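Local coordinates for DUF4442 domain-containing protein (Pseudomonas aeruginosa, PDB 1SH8) that is of unknown function but adopts a hotdog-type fold and is probably a thioesterase, at residues V99-R107 / A121-L129. Numbering follows the deposited sequence.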
loop_
_atom_site.group_PDB
_atom_site.type_symbol
_atom_site.label_atom_id
_atom_site.label_comp_id
_atom_site.label_asym_id
_atom_site.label_seq_id
_atom_site.Cartn_x
_atom_site.Cartn_y
_atom_site.Cartn_z
ATOM N N VAL A 99 -5.750 12.519 -6.172
ATOM C CA VAL A 99 -6.059 11.515 -7.170
ATOM C C VAL A 99 -7.545 11.617 -7.493
ATOM O O VAL A 99 -8.355 11.993 -6.640
ATOM C CB VAL A 99 -5.769 10.081 -6.651
ATOM C CG1 VAL A 99 -6.716 9.731 -5.506
ATOM C CG2 VAL A 99 -5.918 9.069 -7.788
ATOM N N GLU A 100 -7.897 11.325 -8.738
ATOM C CA GLU A 100 -9.297 11.303 -9.122
ATOM C C GLU A 100 -9.508 10.027 -9.922
ATOM O O GLU A 100 -8.577 9.498 -10.532
ATOM C CB GLU A 100 -9.711 12.568 -9.896
ATOM C CG GLU A 100 -8.969 12.902 -11.164
ATOM C CD GLU A 100 -9.262 14.337 -11.627
ATOM O OE1 GLU A 100 -10.448 14.707 -11.743
ATOM O OE2 GLU A 100 -8.303 15.102 -11.874
ATOM N N ALA A 101 -10.721 9.499 -9.868
ATOM C CA ALA A 101 -11.037 8.261 -10.563
ATOM C C ALA A 101 -12.494 8.289 -10.979
ATOM O O ALA A 101 -13.314 8.930 -10.329
ATOM C CB ALA A 101 -10.782 7.072 -9.643
ATOM N N ARG A 102 -12.815 7.591 -12.059
ATOM C CA ARG A 102 -14.188 7.567 -12.526
ATOM C C ARG A 102 -14.622 6.221 -13.099
ATOM O O ARG A 102 -13.796 5.374 -13.441
ATOM C CB ARG A 102 -14.396 8.674 -13.571
ATOM C CG ARG A 102 -13.524 8.555 -14.813
ATOM C CD ARG A 102 -13.678 9.787 -15.724
ATOM N NE ARG A 102 -13.073 10.992 -15.154
ATOM C CZ ARG A 102 -13.235 12.223 -15.642
ATOM N NH1 ARG A 102 -13.991 12.423 -16.716
ATOM N NH2 ARG A 102 -12.636 13.257 -15.060
ATOM N N LEU A 103 -15.939 6.038 -13.153
ATOM C CA LEU A 103 -16.588 4.851 -13.713
ATOM C C LEU A 103 -17.765 5.419 -14.497
ATOM O O LEU A 103 -18.584 6.139 -13.927
ATOM C CB LEU A 103 -17.136 3.935 -12.614
ATOM C CG LEU A 103 -16.210 2.974 -11.880
ATOM C CD1 LEU A 103 -17.011 2.218 -10.820
ATOM C CD2 LEU A 103 -15.588 2.008 -12.876
ATOM N N ASP A 104 -17.862 5.121 -15.788
ATOM C CA ASP A 104 -18.979 5.666 -16.557
ATOM C C ASP A 104 -20.299 4.993 -16.165
ATOM O O ASP A 104 -20.312 3.881 -15.624
ATOM C CB ASP A 104 -18.738 5.529 -18.065
ATOM C CG ASP A 104 -18.797 4.097 -18.537
ATOM O OD1 ASP A 104 -17.869 3.325 -18.213
ATOM O OD2 ASP A 104 -19.774 3.740 -19.230
ATOM N N ALA A 105 -21.405 5.684 -16.436
ATOM C CA ALA A 105 -22.738 5.193 -16.104
ATOM C C ALA A 105 -23.008 3.782 -16.612
ATOM O O ALA A 105 -23.580 2.950 -15.901
ATOM C CB ALA A 105 -23.789 6.148 -16.652
ATOM N N GLU A 106 -22.598 3.522 -17.849
ATOM C CA GLU A 106 -22.795 2.218 -18.464
ATOM C C GLU A 106 -22.021 1.121 -17.732
ATOM O O GLU A 106 -22.550 0.029 -17.518
ATOM C CB GLU A 106 -22.377 2.275 -19.936
ATOM C CG GLU A 106 -22.662 1.010 -20.732
ATOM C CD GLU A 106 -22.219 1.132 -22.185
ATOM O OE1 GLU A 106 -22.744 2.017 -22.900
ATOM O OE2 GLU A 106 -21.342 0.344 -22.611
ATOM N N ARG A 107 -20.773 1.402 -17.353
ATOM C CA ARG A 107 -19.964 0.416 -16.634
ATOM C C ARG A 107 -20.580 0.105 -15.275
ATOM O O ARG A 107 -20.560 -1.038 -14.821
ATOM C CB ARG A 107 -18.523 0.909 -16.437
ATOM C CG ARG A 107 -17.564 0.506 -17.555
ATOM C CD ARG A 107 -17.520 -1.003 -17.719
ATOM N NE ARG A 107 -16.509 -1.659 -16.887
ATOM C CZ ARG A 107 -16.593 -2.923 -16.478
ATOM N NH1 ARG A 107 -17.646 -3.657 -16.815
ATOM N NH2 ARG A 107 -15.618 -3.461 -15.756
ATOM N N ALA A 121 -18.081 -9.176 -9.815
ATOM C CA ALA A 121 -17.753 -8.493 -11.063
ATOM C C ALA A 121 -16.478 -7.699 -10.824
ATOM O O ALA A 121 -16.324 -7.079 -9.774
ATOM C CB ALA A 121 -18.879 -7.560 -11.460
ATOM N N GLU A 122 -15.569 -7.710 -11.793
ATOM C CA GLU A 122 -14.307 -6.988 -11.644
ATOM C C GLU A 122 -14.296 -5.639 -12.346
ATOM O O GLU A 122 -14.905 -5.465 -13.397
ATOM C CB GLU A 122 -13.138 -7.778 -12.241
ATOM C CG GLU A 122 -12.936 -9.205 -11.783
ATOM C CD GLU A 122 -11.769 -9.857 -12.521
ATOM O OE1 GLU A 122 -11.557 -9.523 -13.714
ATOM O OE2 GLU A 122 -11.073 -10.704 -11.920
ATOM N N TYR A 123 -13.589 -4.685 -11.754
ATOM C CA TYR A 123 -13.408 -3.382 -12.377
ATOM C C TYR A 123 -11.979 -2.946 -12.060
ATOM O O TYR A 123 -11.445 -3.243 -10.986
ATOM C CB TYR A 123 -14.451 -2.347 -11.904
ATOM C CG TYR A 123 -14.491 -2.021 -10.424
ATOM C CD1 TYR A 123 -13.855 -0.882 -9.917
ATOM C CD2 TYR A 123 -15.217 -2.817 -9.539
ATOM C CE1 TYR A 123 -13.952 -0.543 -8.561
ATOM C CE2 TYR A 123 -15.318 -2.490 -8.183
ATOM C CZ TYR A 123 -14.686 -1.354 -7.702
ATOM O OH TYR A 123 -14.803 -1.040 -6.365
ATOM N N SER A 124 -11.336 -2.290 -13.017
ATOM C CA SER A 124 -9.968 -1.838 -12.816
ATOM C C SER A 124 -9.878 -0.320 -12.879
ATOM O O SER A 124 -10.749 0.343 -13.452
ATOM C CB SER A 124 -9.049 -2.452 -13.874
ATOM O OG SER A 124 -9.482 -2.107 -15.178
ATOM N N LEU A 125 -8.831 0.222 -12.266
ATOM C CA LEU A 125 -8.600 1.661 -12.267
ATOM C C LEU A 125 -7.114 1.888 -12.535
ATOM O O LEU A 125 -6.261 1.204 -11.961
ATOM C CB LEU A 125 -8.976 2.279 -10.911
ATOM C CG LEU A 125 -10.430 2.162 -10.426
ATOM C CD1 LEU A 125 -10.547 2.713 -9.005
ATOM C CD2 LEU A 125 -11.355 2.920 -11.362
ATOM N N GLU A 126 -6.822 2.828 -13.428
ATOM C CA GLU A 126 -5.448 3.201 -13.774
ATOM C C GLU A 126 -5.403 4.692 -13.479
ATOM O O GLU A 126 -5.919 5.504 -14.249
ATOM C CB GLU A 126 -5.169 2.917 -15.251
ATOM C CG GLU A 126 -5.201 1.432 -15.574
ATOM C CD GLU A 126 -5.030 1.159 -17.049
ATOM O OE1 GLU A 126 -3.889 1.235 -17.549
ATOM O OE2 GLU A 126 -6.050 0.877 -17.706
ATOM N N LEU A 127 -4.780 5.036 -12.357
ATOM C CA LEU A 127 -4.751 6.409 -11.879
ATOM C C LEU A 127 -3.397 7.085 -11.782
ATOM O O LEU A 127 -2.356 6.431 -11.751
ATOM C CB LEU A 127 -5.393 6.452 -10.490
ATOM C CG LEU A 127 -6.629 5.574 -10.265
ATOM C CD1 LEU A 127 -7.072 5.686 -8.811
ATOM C CD2 LEU A 127 -7.748 5.997 -11.204
ATOM N N GLN A 128 -3.441 8.412 -11.712
ATOM C CA GLN A 128 -2.249 9.232 -11.554
ATOM C C GLN A 128 -2.420 10.050 -10.282
ATOM O O GLN A 128 -3.492 10.604 -10.028
ATOM C CB GLN A 128 -2.080 10.207 -12.714
ATOM C CG GLN A 128 -1.912 9.572 -14.072
ATOM C CD GLN A 128 -1.521 10.592 -15.117
ATOM O OE1 GLN A 128 -2.145 11.646 -15.233
ATOM N NE2 GLN A 128 -0.480 10.288 -15.883
ATOM N N LEU A 129 -1.369 10.104 -9.475
ATOM C CA LEU A 129 -1.385 10.898 -8.253
ATOM C C LEU A 129 -0.575 12.136 -8.602
ATOM O O LEU A 129 0.515 12.029 -9.164
ATOM C CB LEU A 129 -0.728 10.134 -7.099
ATOM C CG LEU A 129 -1.618 9.141 -6.338
ATOM C CD1 LEU A 129 -2.281 8.157 -7.297
ATOM C CD2 LEU A 129 -0.757 8.416 -5.303
HETATM O O HOH W 1 -5.699 11.892 -10.757
HETATM O O HOH W 2 -6.301 9.444 -12.407
HETATM O O HOH W 3 -16.224 -6.507 -15.517
#
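Leu127 lays its forked end over the methyl of Ala101, CD2 reaching Ala101 CB at 3.6 Å while CD1 turns to Val99 and meets its CG2 at 3.7 Å. Val99 presents that methyl because CG2 stands anti to the backbone N, and the same methyl also touches Leu129 CD1 (3.8 Å). Strand segments 99-102 and 121-129 run nearly antiparallel, at 158°, but Glu100 N lies 4.7 Å from Gln128 O, and water carries the link: one molecule accepts from Glu100 N and donates to Gln128 O, and a second donates to Glu100 O and accepts from Gln128 N (3.1 Å). The pair illustrates how neighbouring strands that diverge can keep backbone polar groups satisfied through bridging water. The two strands are adjacent in the curved antiparallel sheet of the hotdog fold, parted here into a water-bridged seam, and each pairs on its far side, Val99 with Leu38 and Tyr123 with Tyr144. Pro64, from helix 64-72, covers Val99, Ala101 and Leu127 together.

Farther along the gap widens. Leu103 CD2 comes only loosely to the Tyr123 ring, 4.5 Å from Tyr123 CD1, and the Tyr123 hydroxyl is held by the carbonyl of Gly65. Asp104 N-caps helix 105-118, its OD2 accepting from Arg107 N with the donor well above the carboxylate plane. Bent at chi2 and chi3, the Arg107 chain brings NH2 to Glu122 O in a weak bond (3.2 Å, 130° at the hydrogen). A third water, lying in the guanidinium plane, takes an N-H from NH2 and donates to Glu122 O at 2.7 Å. The chemistry implies that apolar contacts carry the packing at the Val99 end, two waters satisfy the backbone N and O atoms of Glu100 and Gln128, and at the other end Arg107 serves Glu122 O both directly, weakly, and through water.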